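PDB 3L9F: transcription regulator PadR N-terminal domain-containing protein from Streptococcus mutans, which probably binds DNA as a dimeric PadR-family transcription regulator through a winged helix-turn-helix domain, and can bind magnesium. Local coordinates for residues I40-L45 / G85-E90. Sequence-based numbering, arbitrary orientation.
Sequences IILGIL and GKITKE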
ATOM      1  N   ILE A  40      14.752   0.806   1.281  1.00 13.99           N
ATOM      2  CA  ILE A  40      14.701  -0.617   0.992  1.00 15.36           C
ATOM      3  C   ILE A  40      15.863  -1.014   0.072  1.00 15.39           C
ATOM      4  O   ILE A  40      16.389  -2.131   0.171  1.00 16.64           O
ATOM      5  CB  ILE A  40      13.352  -1.041   0.414  1.00 18.36           C
ATOM      6  CG1 ILE A  40      13.297  -2.567   0.288  1.00 16.20           C
ATOM      7  CG2 ILE A  40      13.119  -0.362  -0.909  1.00 21.03           C
ATOM      8  CD1 ILE A  40      11.895  -3.101   0.186  1.00 25.31           C
ATOM      9  N   ILE A  41      16.291  -0.099  -0.795  1.00 11.65           N
ATOM     10  CA  ILE A  41      17.426  -0.399  -1.661  1.00 11.26           C
ATOM     11  C   ILE A  41      18.712  -0.500  -0.855  1.00 15.54           C
ATOM     12  O   ILE A  41      19.517  -1.401  -1.082  1.00 15.16           O
ATOM     13  CB  ILE A  41      17.558   0.607  -2.831  1.00 19.64           C
ATOM     14  CG1 ILE A  41      16.440   0.359  -3.847  1.00 20.43           C
ATOM     15  CG2 ILE A  41      18.922   0.466  -3.512  1.00 16.44           C
ATOM     16  CD1 ILE A  41      16.189   1.515  -4.779  1.00 22.58           C
ATOM     17  N   LEU A  42      18.909   0.407   0.098  1.00 11.77           N
ATOM     18  CA  LEU A  42      20.075   0.294   0.970  1.00 11.53           C
ATOM     19  C   LEU A  42      20.031  -1.015   1.735  1.00 14.21           C
ATOM     20  O   LEU A  42      21.066  -1.651   1.946  1.00 12.33           O
ATOM     21  CB  LEU A  42      20.146   1.459   1.952  1.00 13.87           C
ATOM     22  CG  LEU A  42      20.624   2.748   1.306  1.00 10.90           C
ATOM     23  CD1 LEU A  42      20.584   3.874   2.343  1.00 12.36           C
ATOM     24  CD2 LEU A  42      22.032   2.540   0.764  1.00 12.43           C
ATOM     25  N   GLY A  43      18.835  -1.406   2.162  1.00 12.81           N
ATOM     26  CA  GLY A  43      18.654  -2.702   2.798  1.00 12.35           C
ATOM     27  C   GLY A  43      19.100  -3.855   1.909  1.00 12.39           C
ATOM     28  O   GLY A  43      19.832  -4.756   2.352  1.00 10.96           O
ATOM     29  N   ILE A  44      18.661  -3.830   0.652  1.00 10.42           N
ATOM     30  CA  ILE A  44      19.031  -4.868  -0.305  1.00 11.42           C
ATOM     31  C   ILE A  44      20.538  -4.904  -0.519  1.00 13.44           C
ATOM     32  O   ILE A  44      21.129  -5.978  -0.636  1.00 14.05           O
ATOM     33  CB  ILE A  44      18.329  -4.652  -1.654  1.00 13.59           C
ATOM     34  CG1 ILE A  44      16.846  -4.985  -1.528  1.00 13.07           C
ATOM     35  CG2 ILE A  44      18.967  -5.501  -2.736  1.00 11.04           C
ATOM     36  CD1 ILE A  44      16.034  -4.547  -2.700  1.00 10.36           C
ATOM     37  N   LEU A  45      21.160  -3.728  -0.533  1.00 11.83           N
ATOM     38  CA  LEU A  45      22.602  -3.634  -0.753  1.00 14.01           C
ATOM     39  C   LEU A  45      23.427  -3.752   0.531  1.00 17.57           C
ATOM     40  O   LEU A  45      24.648  -3.644   0.492  1.00 17.49           O
ATOM     41  CB  LEU A  45      22.946  -2.327  -1.473  1.00 13.99           C
ATOM     42  CG  LEU A  45      22.438  -2.244  -2.907  1.00 12.66           C
ATOM     43  CD1 LEU A  45      22.707  -0.866  -3.493  1.00 10.57           C
ATOM     44  CD2 LEU A  45      23.113  -3.330  -3.745  1.00 14.43           C
ATOM     45  N   GLY A  85      26.313   9.667  -2.645  1.00 22.65           N
ATOM     46  CA  GLY A  85      27.456   8.938  -2.123  1.00 19.08           C
ATOM     47  C   GLY A  85      27.120   7.777  -1.211  1.00 20.81           C
ATOM     48  O   GLY A  85      27.992   7.283  -0.485  1.00 20.79           O
ATOM     49  N   LYS A  86      25.868   7.326  -1.252  1.00 18.23           N
ATOM     50  CA  LYS A  86      25.428   6.222  -0.392  1.00 16.82           C
ATOM     51  C   LYS A  86      25.703   4.857  -1.031  1.00 17.40           C
ATOM     52  O   LYS A  86      25.760   3.843  -0.334  1.00 13.74           O
ATOM     53  CB  LYS A  86      23.934   6.346  -0.089  1.00 18.70           C
ATOM     54  CG  LYS A  86      23.520   7.703   0.447  1.00 25.17           C
ATOM     55  CD  LYS A  86      24.261   8.027   1.726  1.00 26.94           C
ATOM     56  CE  LYS A  86      23.840   9.391   2.266  1.00 30.55           C
ATOM     57  NZ  LYS A  86      24.431   9.651   3.603  1.00 34.04           N
ATOM     58  N   ILE A  87      25.829   4.838  -2.358  1.00 16.34           N
ATOM     59  CA  ILE A  87      26.223   3.631  -3.092  1.00 14.87           C
ATOM     60  C   ILE A  87      27.184   4.006  -4.221  1.00 17.71           C
ATOM     61  O   ILE A  87      27.242   5.171  -4.625  1.00 20.30           O
ATOM     62  CB  ILE A  87      25.005   2.900  -3.703  1.00 14.81           C
ATOM     63  CG1 ILE A  87      24.364   3.745  -4.804  1.00 15.27           C
ATOM     64  CG2 ILE A  87      23.973   2.578  -2.629  1.00 18.00           C
ATOM     65  CD1 ILE A  87      23.109   3.123  -5.396  1.00 18.46           C
ATOM     66  N   THR A  88      27.950   3.031  -4.706  1.00 15.48           N
ATOM     67  CA  THR A  88      28.747   3.233  -5.910  1.00 16.41           C
ATOM     68  C   THR A  88      28.154   2.422  -7.054  1.00 16.96           C
ATOM     69  O   THR A  88      27.495   1.410  -6.834  1.00 17.20           O
ATOM     70  CB  THR A  88      30.228   2.833  -5.721  1.00 17.99           C
ATOM     71  OG1 THR A  88      30.323   1.430  -5.426  1.00 16.91           O
ATOM     72  CG2 THR A  88      30.864   3.635  -4.604  1.00 19.14           C
ATOM     73  N   LYS A  89      28.385   2.884  -8.273  1.00 12.73           N
ATOM     74  CA  LYS A  89      27.941   2.169  -9.460  1.00 12.37           C
ATOM     75  C   LYS A  89      29.127   1.858 -10.355  1.00 16.58           C
ATOM     76  O   LYS A  89      29.938   2.735 -10.656  1.00 15.96           O
ATOM     77  CB  LYS A  89      26.927   2.998 -10.241  1.00 12.77           C
ATOM     78  CG  LYS A  89      26.589   2.437 -11.620  1.00 16.60           C
ATOM     79  CD  LYS A  89      25.638   3.378 -12.347  1.00 24.21           C
ATOM     80  CE  LYS A  89      25.169   2.792 -13.671  1.00 23.00           C
ATOM     81  NZ  LYS A  89      24.196   3.689 -14.372  1.00 28.38           N
ATOM     82  N   GLU A  90      29.216   0.600 -10.762  1.00 11.86           N
ATOM     83  CA  GLU A  90      30.265   0.126 -11.632  1.00 15.49           C
ATOM     84  C   GLU A  90      29.598  -0.342 -12.910  1.00 13.78           C
ATOM     85  O   GLU A  90      28.613  -1.062 -12.858  1.00 16.00           O
ATOM     86  CB  GLU A  90      30.974  -1.053 -10.959  1.00 17.56           C
ATOM     87  CG  GLU A  90      31.843  -1.864 -11.874  1.00 25.12           C
ATOM     88  CD  GLU A  90      32.458  -3.076 -11.195  1.00 24.10           C
ATOM     89  OE1 GLU A  90      31.987  -3.502 -10.113  1.00 20.93           O
ATOM     90  OE2 GLU A  90      33.411  -3.625 -11.773  1.00 29.86           O
TER
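Ile87 CG2 is the hub of this contact: a single methyl that meets one leucine methyl from Leu42 of helix 37-44 and one from Leu45. Leu45 CD1 lies 3.8 Å from Ile87 CG2, its side chain crossing that of the isoleucine at about a right angle. Leu42 CD2 reaches the same Ile87 CG2 at 3.9 Å on a more slanting approach. Both leucines hold CG anti to their carbonyl carbon, and on Ile87 the CG2 branch is likewise anti to the carbonyl carbon, while CG1 sits between N and C (chi1 67°); this rotation turns the branch methyl to the leucines. Leu42 CD2 also skirts the residue just before the strand, 4.1 Å from Lys86 O and 4.3 Å from Lys86 CB. The lysine thus lends its first methylene, while the rest of its chain leads away toward a long, weak ion pair with Glu112.

Ile87 follows the Schellman motif at Gly85, which ends helix 74-83 and turns the chain into strand 87-92. Backbone bonding of Thr88 with Ala104 and of Glu90 with Ile102 pairs this strand with 100-105, and Lys86 with Thr106 continues the pairing beyond their ends. Leu81 of helix 74-83 touches both Ile41 and Ile87, and Ile55 of helix 52-62 packs on Leu45. The first helix is thereby joined to the base of the beta hairpin, the wing of the winged helix-turn-helix fold expected of PadR proteins.

Between the two segments the contact rests on van der Waals packing of buried side chains, chiefly methyl on methyl with one methyl beside a carbonyl oxygen, and without hydrogen bonds; the polar backbone of the strand is engaged instead by its neighbour in the sheet.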